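Local coordinates for protein N-acyl-D-glutamate deacylase (Bordetella bronchiseptica, PDB 3GIP) that probably hydrolyses N-acyl-D-glutamate to D-glutamate and a carboxylate, as a zinc-binding deacylase of the amidohydrolase superfamily, at residues I299-H310 / R335-A345; G61-D69 / W81-T89. All coordinates share one frame; numbering follows the deposited sequence.

In the fold
Contact 2 lies in the core of the TIM barrel: 61-69 and 81-89 pair two neighbouring parallel barrel strands near the centre of the chain, every touching residue is buried, and charge is admitted as a lysine held between two aspartates. Contact 1 is partly buried and farther out, joining 299-310 and 335-345 in a small three-stranded antiparallel sheet, with apolar packing, an indole on backbone and bridging waters. The two share no helix or strand and do not touch, their nearest atoms being about 11 Å apart. Each still comes within sight of the metal, the Tyr343 side chain about 11 Å and Gly67 about 10 Å from the zinc ion.

Contact 1: I299-H310 / R335-A345; sequences IDDIRITWSTPH and RLAPAGAIYFA
The indole of Trp306 lies on the backbone of 339-340 like a lid. Ala339 CA stands 3.5 Å from the centroid of its six-membered ring, 4° off the normal, a CH-pi contact over the face, while Gly340 N sits above the same face nearer the rim. With CG held between the backbone N and the carbonyl carbon (chi1 64°), the ring folds back over the partner strand, and its far end reaches Pro338, CH2 to CB 3.9 Å. Gly340 lets the indole lie directly on the backbone. Beside it, Thr305 presses its methyl across the Ile342 side chain, with CG2 tight against CG1 at 3.5 Å.

These residues belong to an antiparallel pair of strands at one edge of a three-stranded sheet, with 303-307 outermost, 339-343 central and 287-290 on the far side. Arg303 and Ile342 form a hydrogen-bonded pair, and Ile304 faces Ala341 in a non-hydrogen-bonded one. At the corner, Thr305 N reaches Gly340 O from above the carbonyl plane.

Ile304, Ala341, Ser307 and Ala339 occupy the other face. Ile304 turns its CD1 obliquely onto Leu336 CD1, 3.8 Å away. Ser307 swings OG opposite its own backbone N (chi1 170°) to donate to Leu336 O at 2.8 Å, in the carbonyl plane and on a lone pair; the same OG accepts from His310 N in an ST motif.

Toward Ala345, Ile302 lays CG1 by Tyr343 CD1 at 4.0 Å and sets CG2 on the Ala341 methyl. The Tyr343 hydroxyl is tied to Ile290 and Ile292; a bound formate lies about 4 Å from the Tyr343 side chain, the zinc ion much farther off. Two waters link Asp300 O to Phe344, one accepting from its N and the other donating to its O at 2.7 Å.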
loop_
_atom_site.group_PDB
_atom_site.type_symbol
_atom_site.label_atom_id
_atom_site.label_comp_id
_atom_site.label_asym_id
_atom_site.label_seq_id
_atom_site.Cartn_x
_atom_site.Cartn_y
_atom_site.Cartn_z
ATOM N N ILE A 299 -1.777 -9.796 -23.622
ATOM C CA ILE A 299 -1.455 -8.399 -23.348
ATOM C C ILE A 299 -0.186 -8.015 -24.093
ATOM O O ILE A 299 0.833 -8.695 -23.983
ATOM C CB ILE A 299 -1.234 -8.153 -21.832
ATOM C CG1 ILE A 299 -2.505 -8.501 -21.052
ATOM C CG2 ILE A 299 -0.833 -6.700 -21.592
ATOM C CD1 ILE A 299 -2.373 -8.329 -19.542
ATOM N N ASP A 300 -0.251 -6.931 -24.865
ATOM C CA ASP A 300 0.913 -6.460 -25.601
ATOM C C ASP A 300 1.761 -5.546 -24.722
ATOM O O ASP A 300 1.314 -5.072 -23.674
ATOM C CB ASP A 300 0.502 -5.699 -26.868
ATOM C CG ASP A 300 0.003 -6.615 -27.973
ATOM O OD1 ASP A 300 0.365 -7.812 -27.981
ATOM O OD2 ASP A 300 -0.738 -6.125 -28.850
ATOM N N ASP A 301 2.990 -5.310 -25.162
ATOM C CA ASP A 301 3.935 -4.454 -24.457
ATOM C C ASP A 301 4.284 -4.865 -23.032
ATOM O O ASP A 301 4.571 -4.016 -22.187
ATOM C CB ASP A 301 3.461 -2.995 -24.481
ATOM C CG ASP A 301 3.713 -2.327 -25.828
ATOM O OD1 ASP A 301 4.265 -2.998 -26.719
ATOM O OD2 ASP A 301 3.366 -1.138 -25.998
ATOM N N ILE A 302 4.265 -6.167 -22.762
ATOM C CA ILE A 302 4.657 -6.639 -21.441
ATOM C C ILE A 302 6.122 -6.211 -21.334
ATOM O O ILE A 302 6.941 -6.556 -22.188
ATOM C CB ILE A 302 4.522 -8.176 -21.338
ATOM C CG1 ILE A 302 3.037 -8.550 -21.297
ATOM C CG2 ILE A 302 5.237 -8.691 -20.086
ATOM C CD1 ILE A 302 2.773 -10.052 -21.405
ATOM N N ARG A 303 6.444 -5.435 -20.303
ATOM C CA ARG A 303 7.801 -4.929 -20.129
ATOM C C ARG A 303 8.422 -5.483 -18.854
ATOM O O ARG A 303 7.858 -5.361 -17.774
ATOM C CB ARG A 303 7.787 -3.392 -20.101
ATOM C CG ARG A 303 9.172 -2.770 -20.134
ATOM C CD ARG A 303 9.132 -1.254 -20.001
ATOM N NE ARG A 303 8.805 -0.573 -21.252
ATOM C CZ ARG A 303 8.726 0.751 -21.365
ATOM N NH1 ARG A 303 8.946 1.512 -20.300
ATOM N NH2 ARG A 303 8.447 1.318 -22.534
ATOM N N ILE A 304 9.596 -6.087 -18.995
ATOM C CA ILE A 304 10.284 -6.700 -17.864
ATOM C C ILE A 304 10.781 -5.703 -16.817
ATOM O O ILE A 304 11.356 -4.669 -17.147
ATOM C CB ILE A 304 11.467 -7.561 -18.374
ATOM C CG1 ILE A 304 10.957 -8.558 -19.426
ATOM C CG2 ILE A 304 12.131 -8.298 -17.218
ATOM C CD1 ILE A 304 9.797 -9.439 -18.957
ATOM N N THR A 305 10.540 -6.024 -15.548
ATOM C CA THR A 305 10.975 -5.180 -14.437
ATOM C C THR A 305 12.196 -5.789 -13.750
ATOM O O THR A 305 12.968 -5.092 -13.088
ATOM C CB THR A 305 9.854 -5.008 -13.398
ATOM O OG1 THR A 305 9.336 -6.292 -13.034
ATOM C CG2 THR A 305 8.728 -4.163 -13.972
ATOM N N TRP A 306 12.350 -7.101 -13.905
ATOM C CA TRP A 306 13.484 -7.838 -13.345
ATOM C C TRP A 306 13.427 -9.275 -13.840
ATOM O O TRP A 306 12.371 -9.753 -14.226
ATOM C CB TRP A 306 13.465 -7.836 -11.805
ATOM C CG TRP A 306 12.289 -8.543 -11.175
ATOM C CD1 TRP A 306 11.059 -8.012 -10.923
ATOM C CD2 TRP A 306 12.231 -9.911 -10.731
ATOM N NE1 TRP A 306 10.238 -8.955 -10.350
ATOM C CE2 TRP A 306 10.932 -10.129 -10.221
ATOM C CE3 TRP A 306 13.151 -10.971 -10.716
ATOM C CZ2 TRP A 306 10.527 -11.363 -9.698
ATOM C CZ3 TRP A 306 12.746 -12.200 -10.196
ATOM C CH2 TRP A 306 11.445 -12.383 -9.694
ATOM N N SER A 307 14.574 -9.948 -13.845
ATOM C CA SER A 307 14.667 -11.347 -14.261
ATOM C C SER A 307 15.934 -11.926 -13.651
ATOM O O SER A 307 17.032 -11.426 -13.891
ATOM C CB SER A 307 14.742 -11.485 -15.785
ATOM O OG SER A 307 15.058 -12.827 -16.146
ATOM N N THR A 308 15.785 -12.980 -12.859
ATOM C CA THR A 308 16.951 -13.582 -12.230
ATOM C C THR A 308 17.906 -14.212 -13.246
ATOM O O THR A 308 19.109 -13.965 -13.200
ATOM C CB THR A 308 16.527 -14.619 -11.172
ATOM O OG1 THR A 308 15.700 -13.978 -10.193
ATOM C CG2 THR A 308 17.748 -15.198 -10.477
ATOM N N PRO A 309 17.387 -15.023 -14.184
ATOM C CA PRO A 309 18.299 -15.625 -15.163
ATOM C C PRO A 309 18.777 -14.653 -16.243
ATOM O O PRO A 309 19.881 -14.792 -16.766
ATOM C CB PRO A 309 17.475 -16.770 -15.739
ATOM C CG PRO A 309 16.072 -16.222 -15.688
ATOM C CD PRO A 309 16.031 -15.587 -14.313
ATOM N N HIS A 310 17.949 -13.663 -16.564
ATOM C CA HIS A 310 18.296 -12.693 -17.598
ATOM C C HIS A 310 18.147 -11.251 -17.132
ATOM O O HIS A 310 17.298 -10.507 -17.623
ATOM C CB HIS A 310 17.437 -12.951 -18.835
ATOM C CG HIS A 310 17.767 -14.239 -19.521
ATOM N ND1 HIS A 310 18.887 -14.392 -20.311
ATOM C CD2 HIS A 310 17.166 -15.453 -19.479
ATOM C CE1 HIS A 310 18.962 -15.645 -20.725
ATOM N NE2 HIS A 310 17.932 -16.310 -20.234
ATOM N N ARG A 335 11.574 -18.709 -20.109
ATOM C CA ARG A 335 13.027 -18.668 -19.974
ATOM C C ARG A 335 13.471 -17.532 -19.061
ATOM O O ARG A 335 14.543 -17.593 -18.459
ATOM C CB ARG A 335 13.693 -18.503 -21.342
ATOM C CG ARG A 335 13.505 -19.676 -22.284
ATOM C CD ARG A 335 14.304 -19.455 -23.559
ATOM N NE ARG A 335 14.031 -20.466 -24.575
ATOM C CZ ARG A 335 14.545 -20.442 -25.801
ATOM N NH1 ARG A 335 15.361 -19.458 -26.158
ATOM N NH2 ARG A 335 14.237 -21.391 -26.676
ATOM N N LEU A 336 12.642 -16.496 -18.966
ATOM C CA LEU A 336 12.939 -15.336 -18.130
ATOM C C LEU A 336 12.647 -15.574 -16.653
ATOM O O LEU A 336 13.143 -14.846 -15.794
ATOM C CB LEU A 336 12.122 -14.130 -18.605
ATOM C CG LEU A 336 12.536 -13.490 -19.930
ATOM C CD1 LEU A 336 11.424 -12.569 -20.422
ATOM C CD2 LEU A 336 13.837 -12.721 -19.744
ATOM N N ALA A 337 11.846 -16.594 -16.365
ATOM C CA ALA A 337 11.460 -16.905 -14.993
ATOM C C ALA A 337 12.609 -17.330 -14.085
ATOM O O ALA A 337 13.509 -18.067 -14.501
ATOM C CB ALA A 337 10.382 -17.981 -14.997
ATOM N N PRO A 338 12.597 -16.857 -12.826
ATOM C CA PRO A 338 11.582 -15.952 -12.271
ATOM C C PRO A 338 11.828 -14.509 -12.690
ATOM O O PRO A 338 12.974 -14.058 -12.759
ATOM C CB PRO A 338 11.728 -16.150 -10.764
ATOM C CG PRO A 338 13.176 -16.444 -10.612
ATOM C CD PRO A 338 13.453 -17.394 -11.753
ATOM N N ALA A 339 10.747 -13.786 -12.959
ATOM C CA ALA A 339 10.854 -12.400 -13.389
ATOM C C ALA A 339 9.611 -11.607 -13.021
ATOM O O ALA A 339 8.654 -12.146 -12.469
ATOM C CB ALA A 339 11.065 -12.347 -14.899
ATOM N N GLY A 340 9.646 -10.315 -13.331
ATOM C CA GLY A 340 8.520 -9.445 -13.057
ATOM C C GLY A 340 8.266 -8.619 -14.302
ATOM O O GLY A 340 9.125 -8.550 -15.188
ATOM N N ALA A 341 7.094 -7.995 -14.379
ATOM C CA ALA A 341 6.760 -7.182 -15.541
ATOM C C ALA A 341 5.697 -6.141 -15.248
ATOM O O ALA A 341 5.036 -6.176 -14.208
ATOM C CB ALA A 341 6.279 -8.079 -16.677
ATOM N N ILE A 342 5.554 -5.206 -16.183
ATOM C CA ILE A 342 4.542 -4.169 -16.105
ATOM C C ILE A 342 3.552 -4.528 -17.203
ATOM O O ILE A 342 3.945 -4.895 -18.317
ATOM C CB ILE A 342 5.125 -2.762 -16.376
ATOM C CG1 ILE A 342 6.020 -2.344 -15.207
ATOM C CG2 ILE A 342 3.990 -1.751 -16.576
ATOM C CD1 ILE A 342 6.799 -1.073 -15.444
ATOM N N TYR A 343 2.270 -4.442 -16.870
ATOM C CA TYR A 343 1.192 -4.769 -17.790
ATOM C C TYR A 343 0.367 -3.514 -18.048
ATOM O O TYR A 343 -0.371 -3.060 -17.180
ATOM C CB TYR A 343 0.305 -5.853 -17.171
ATOM C CG TYR A 343 1.060 -7.111 -16.813
ATOM C CD1 TYR A 343 1.302 -8.099 -17.766
ATOM C CD2 TYR A 343 1.549 -7.306 -15.520
ATOM C CE1 TYR A 343 2.009 -9.254 -17.442
ATOM C CE2 TYR A 343 2.262 -8.460 -15.186
ATOM C CZ TYR A 343 2.484 -9.426 -16.148
ATOM O OH TYR A 343 3.169 -10.575 -15.816
ATOM N N PHE A 344 0.511 -2.955 -19.245
ATOM C CA PHE A 344 -0.217 -1.747 -19.629
ATOM C C PHE A 344 -1.580 -2.200 -20.126
ATOM O O PHE A 344 -1.788 -2.372 -21.325
ATOM C CB PHE A 344 0.574 -1.029 -20.725
ATOM C CG PHE A 344 1.931 -0.572 -20.270
ATOM C CD1 PHE A 344 2.057 0.547 -19.447
ATOM C CD2 PHE A 344 3.078 -1.283 -20.618
ATOM C CE1 PHE A 344 3.301 0.952 -18.978
ATOM C CE2 PHE A 344 4.330 -0.885 -20.151
ATOM C CZ PHE A 344 4.442 0.235 -19.330
ATOM N N ALA A 345 -2.517 -2.376 -19.197
ATOM C CA ALA A 345 -3.827 -2.898 -19.563
ATOM C C ALA A 345 -5.072 -2.206 -19.033
ATOM O O ALA A 345 -6.169 -2.743 -19.176
ATOM C CB ALA A 345 -3.884 -4.381 -19.188
HETATM O O HOH W 1 1.951 -4.589 -21.035
HETATM O O HOH W 2 -1.007 -3.540 -23.609
#

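Contact 2: G61-D69 / W81-T89; sequences GFIDVHGHD and WKTSQGITT
Lys82 and the carboxylates of Asp64 and Asp69 make a buried salt-bridge network. Lys82 NZ donates to Asp64 OD2 at 2.7 Å, on the anti side of that carboxylate, and to Asp69 OD2 at 2.8 Å, on the syn side, tilted somewhat out of each carboxylate plane. The lysine bends at chi2 (-66°) and then extends, carrying its amine between the two acids; it crosses the Asp64 side chain at about a right angle and meets Asp69 from the opposite direction. Sharing one amine between two acids probably stabilises both negative charges in this interior.

A second shell fixes the acids. Asp69 OD1 takes Trp81 NE1 at 2.9 Å, lying in the indole plane while the N-H comes from above the carboxylate. Asp64 OD2 has a further bond from Ser364 OG, and OD1 accepts from His66 N in an Asx turn. Water 3 joins Lys82 NZ to His68 N.

Behind the network lie neighbouring parallel strands of the amidohydrolase TIM barrel, 62-64 and 87-89, whose short segments cross at -67°. Phe62 pairs with Ile87 and Ile63 with Thr89, the register slipping by one at a beta bulge. Phe62 O accordingly receives Thr88 N at 2.8 Å and, weakly, Thr89 N; Asp64 N returns to Thr89 O.

Farther out, Gly86, with positive phi, closes the helix as the C-prime residue of a Schellman motif and gives its carbonyl to Phe62 N at 2.9 Å. The Phe62 ring offers its edge to Gln85 O, CD2 to O 3.4 Å, and Ile87 tucks CG2 beside Asp64 CB, 3.8 Å away. Gln85 turns its amide back to donate to Trp81 O, nearly straight at 172°, while its OE1 accepts from Phe381 N on helix 376-391.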
loop_
_atom_site.group_PDB
_atom_site.type_symbol
_atom_site.label_atom_id
_atom_site.label_comp_id
_atom_site.label_asym_id
_atom_site.label_seq_id
_atom_site.Cartn_x
_atom_site.Cartn_y
_atom_site.Cartn_z
ATOM N N GLY A 61 0.705 13.509 7.493
ATOM C CA GLY A 61 1.550 12.711 6.621
ATOM C C GLY A 61 0.686 11.705 5.881
ATOM O O GLY A 61 -0.316 11.229 6.422
ATOM N N PHE A 62 1.056 11.368 4.649
ATOM C CA PHE A 62 0.252 10.422 3.885
ATOM C C PHE A 62 0.430 8.981 4.344
ATOM O O PHE A 62 1.526 8.559 4.723
ATOM C CB PHE A 62 0.564 10.539 2.391
ATOM C CG PHE A 62 0.464 11.943 1.861
ATOM C CD1 PHE A 62 -0.518 12.812 2.333
ATOM C CD2 PHE A 62 1.350 12.399 0.887
ATOM C CE1 PHE A 62 -0.615 14.113 1.844
ATOM C CE2 PHE A 62 1.260 13.698 0.392
ATOM C CZ PHE A 62 0.278 14.555 0.870
ATOM N N ILE A 63 -0.669 8.238 4.311
ATOM C CA ILE A 63 -0.678 6.845 4.725
ATOM C C ILE A 63 -0.820 5.941 3.503
ATOM O O ILE A 63 -1.867 5.908 2.855
ATOM C CB ILE A 63 -1.837 6.584 5.720
ATOM C CG1 ILE A 63 -1.659 7.478 6.950
ATOM C CG2 ILE A 63 -1.864 5.116 6.127
ATOM C CD1 ILE A 63 -2.721 7.292 8.019
ATOM N N ASP A 64 0.256 5.221 3.190
ATOM C CA ASP A 64 0.282 4.308 2.054
ATOM C C ASP A 64 -0.318 2.988 2.508
ATOM O O ASP A 64 0.354 2.177 3.145
ATOM C CB ASP A 64 1.726 4.099 1.593
ATOM C CG ASP A 64 1.823 3.281 0.324
ATOM O OD1 ASP A 64 0.773 2.848 -0.201
ATOM O OD2 ASP A 64 2.959 3.071 -0.150
ATOM N N VAL A 65 -1.584 2.777 2.170
ATOM C CA VAL A 65 -2.284 1.575 2.582
ATOM C C VAL A 65 -1.921 0.316 1.808
ATOM O O VAL A 65 -2.350 -0.774 2.179
ATOM C CB VAL A 65 -3.820 1.782 2.523
ATOM C CG1 VAL A 65 -4.200 3.002 3.360
ATOM C CG2 VAL A 65 -4.282 1.954 1.075
ATOM N N HIS A 66 -1.137 0.446 0.740
ATOM C CA HIS A 66 -0.761 -0.739 -0.018
ATOM C C HIS A 66 0.728 -0.842 -0.289
ATOM O O HIS A 66 1.195 -0.613 -1.412
ATOM C CB HIS A 66 -1.507 -0.823 -1.350
ATOM C CG HIS A 66 -1.537 -2.208 -1.917
ATOM N ND1 HIS A 66 -2.594 -3.069 -1.722
ATOM C CD2 HIS A 66 -0.598 -2.912 -2.592
ATOM C CE1 HIS A 66 -2.305 -4.247 -2.249
ATOM N NE2 HIS A 66 -1.099 -4.178 -2.782
ATOM N N GLY A 67 1.476 -1.199 0.744
ATOM C CA GLY A 67 2.905 -1.339 0.580
ATOM C C GLY A 67 3.332 -2.793 0.595
ATOM O O GLY A 67 2.598 -3.664 1.063
ATOM N N HIS A 68 4.512 -3.050 0.039
ATOM C CA HIS A 68 5.103 -4.387 0.016
ATOM C C HIS A 68 6.510 -4.230 0.576
ATOM O O HIS A 68 7.408 -5.011 0.263
ATOM C CB HIS A 68 5.194 -4.930 -1.413
ATOM C CG HIS A 68 3.896 -5.440 -1.954
ATOM N ND1 HIS A 68 3.199 -6.475 -1.368
ATOM C CD2 HIS A 68 3.176 -5.066 -3.037
ATOM C CE1 HIS A 68 2.105 -6.717 -2.069
ATOM N NE2 HIS A 68 2.068 -5.876 -3.088
ATOM N N ASP A 69 6.687 -3.213 1.411
ATOM C CA ASP A 69 7.988 -2.894 1.995
ATOM C C ASP A 69 8.319 -3.697 3.253
ATOM O O ASP A 69 9.225 -3.334 4.002
ATOM C CB ASP A 69 8.023 -1.401 2.317
ATOM C CG ASP A 69 7.371 -0.564 1.233
ATOM O OD1 ASP A 69 8.067 -0.181 0.267
ATOM O OD2 ASP A 69 6.152 -0.309 1.342
ATOM N N TRP A 81 11.914 6.359 -0.981
ATOM C CA TRP A 81 10.852 6.319 -1.980
ATOM C C TRP A 81 9.510 6.671 -1.349
ATOM O O TRP A 81 8.576 7.061 -2.049
ATOM C CB TRP A 81 10.789 4.942 -2.661
ATOM C CG TRP A 81 10.611 3.756 -1.745
ATOM C CD1 TRP A 81 9.444 3.107 -1.455
ATOM C CD2 TRP A 81 11.643 3.063 -1.032
ATOM N NE1 TRP A 81 9.686 2.048 -0.608
ATOM C CE2 TRP A 81 11.028 2.002 -0.333
ATOM C CE3 TRP A 81 13.028 3.239 -0.917
ATOM C CZ2 TRP A 81 11.753 1.117 0.474
ATOM C CZ3 TRP A 81 13.750 2.355 -0.113
ATOM C CH2 TRP A 81 13.106 1.311 0.569
ATOM N N LYS A 82 9.424 6.545 -0.026
ATOM C CA LYS A 82 8.199 6.872 0.704
ATOM C C LYS A 82 8.225 8.321 1.177
ATOM O O LYS A 82 7.321 9.102 0.885
ATOM C CB LYS A 82 8.039 5.984 1.943
ATOM C CG LYS A 82 7.951 4.493 1.686
ATOM C CD LYS A 82 6.701 4.101 0.921
ATOM C CE LYS A 82 6.498 2.599 1.029
ATOM N NZ LYS A 82 5.452 2.061 0.123
ATOM N N THR A 83 9.270 8.679 1.915
ATOM C CA THR A 83 9.371 10.025 2.454
ATOM C C THR A 83 9.381 11.126 1.401
ATOM O O THR A 83 8.792 12.190 1.609
ATOM C CB THR A 83 10.627 10.174 3.341
ATOM O OG1 THR A 83 11.800 10.036 2.535
ATOM C CG2 THR A 83 10.640 9.107 4.428
ATOM N N SER A 84 10.035 10.872 0.270
ATOM C CA SER A 84 10.122 11.867 -0.793
ATOM C C SER A 84 8.785 12.181 -1.457
ATOM O O SER A 84 8.681 13.157 -2.199
ATOM C CB SER A 84 11.145 11.440 -1.848
ATOM O OG SER A 84 10.719 10.289 -2.552
ATOM N N GLN A 85 7.769 11.357 -1.209
ATOM C CA GLN A 85 6.451 11.632 -1.768
ATOM C C GLN A 85 5.436 11.938 -0.663
ATOM O O GLN A 85 4.222 11.905 -0.885
ATOM C CB GLN A 85 5.966 10.485 -2.670
ATOM C CG GLN A 85 5.827 9.122 -2.029
ATOM C CD GLN A 85 5.264 8.097 -3.000
ATOM O OE1 GLN A 85 4.148 8.248 -3.503
ATOM N NE2 GLN A 85 6.035 7.049 -3.271
ATOM N N GLY A 86 5.958 12.238 0.527
ATOM C CA GLY A 86 5.124 12.609 1.660
ATOM C C GLY A 86 4.505 11.540 2.540
ATOM O O GLY A 86 3.667 11.860 3.381
ATOM N N ILE A 87 4.923 10.290 2.377
ATOM C CA ILE A 87 4.374 9.178 3.150
ATOM C C ILE A 87 5.032 9.043 4.522
ATOM O O ILE A 87 6.258 8.997 4.622
ATOM C CB ILE A 87 4.543 7.861 2.366
ATOM C CG1 ILE A 87 3.749 7.942 1.061
ATOM C CG2 ILE A 87 4.079 6.677 3.198
ATOM C CD1 ILE A 87 4.092 6.849 0.068
ATOM N N THR A 88 4.210 8.972 5.569
ATOM C CA THR A 88 4.704 8.846 6.943
ATOM C C THR A 88 4.310 7.526 7.610
ATOM O O THR A 88 4.810 7.195 8.689
ATOM C CB THR A 88 4.190 9.997 7.827
ATOM O OG1 THR A 88 2.760 10.045 7.762
ATOM C CG2 THR A 88 4.759 11.324 7.360
ATOM N N THR A 89 3.403 6.789 6.981
ATOM C CA THR A 89 2.954 5.496 7.497
ATOM C C THR A 89 2.691 4.569 6.319
ATOM O O THR A 89 2.174 5.002 5.290
ATOM C CB THR A 89 1.632 5.615 8.305
ATOM O OG1 THR A 89 1.851 6.400 9.482
ATOM C CG2 THR A 89 1.121 4.232 8.714
HETATM O O HOH W 3 5.593 -0.758 -1.458
#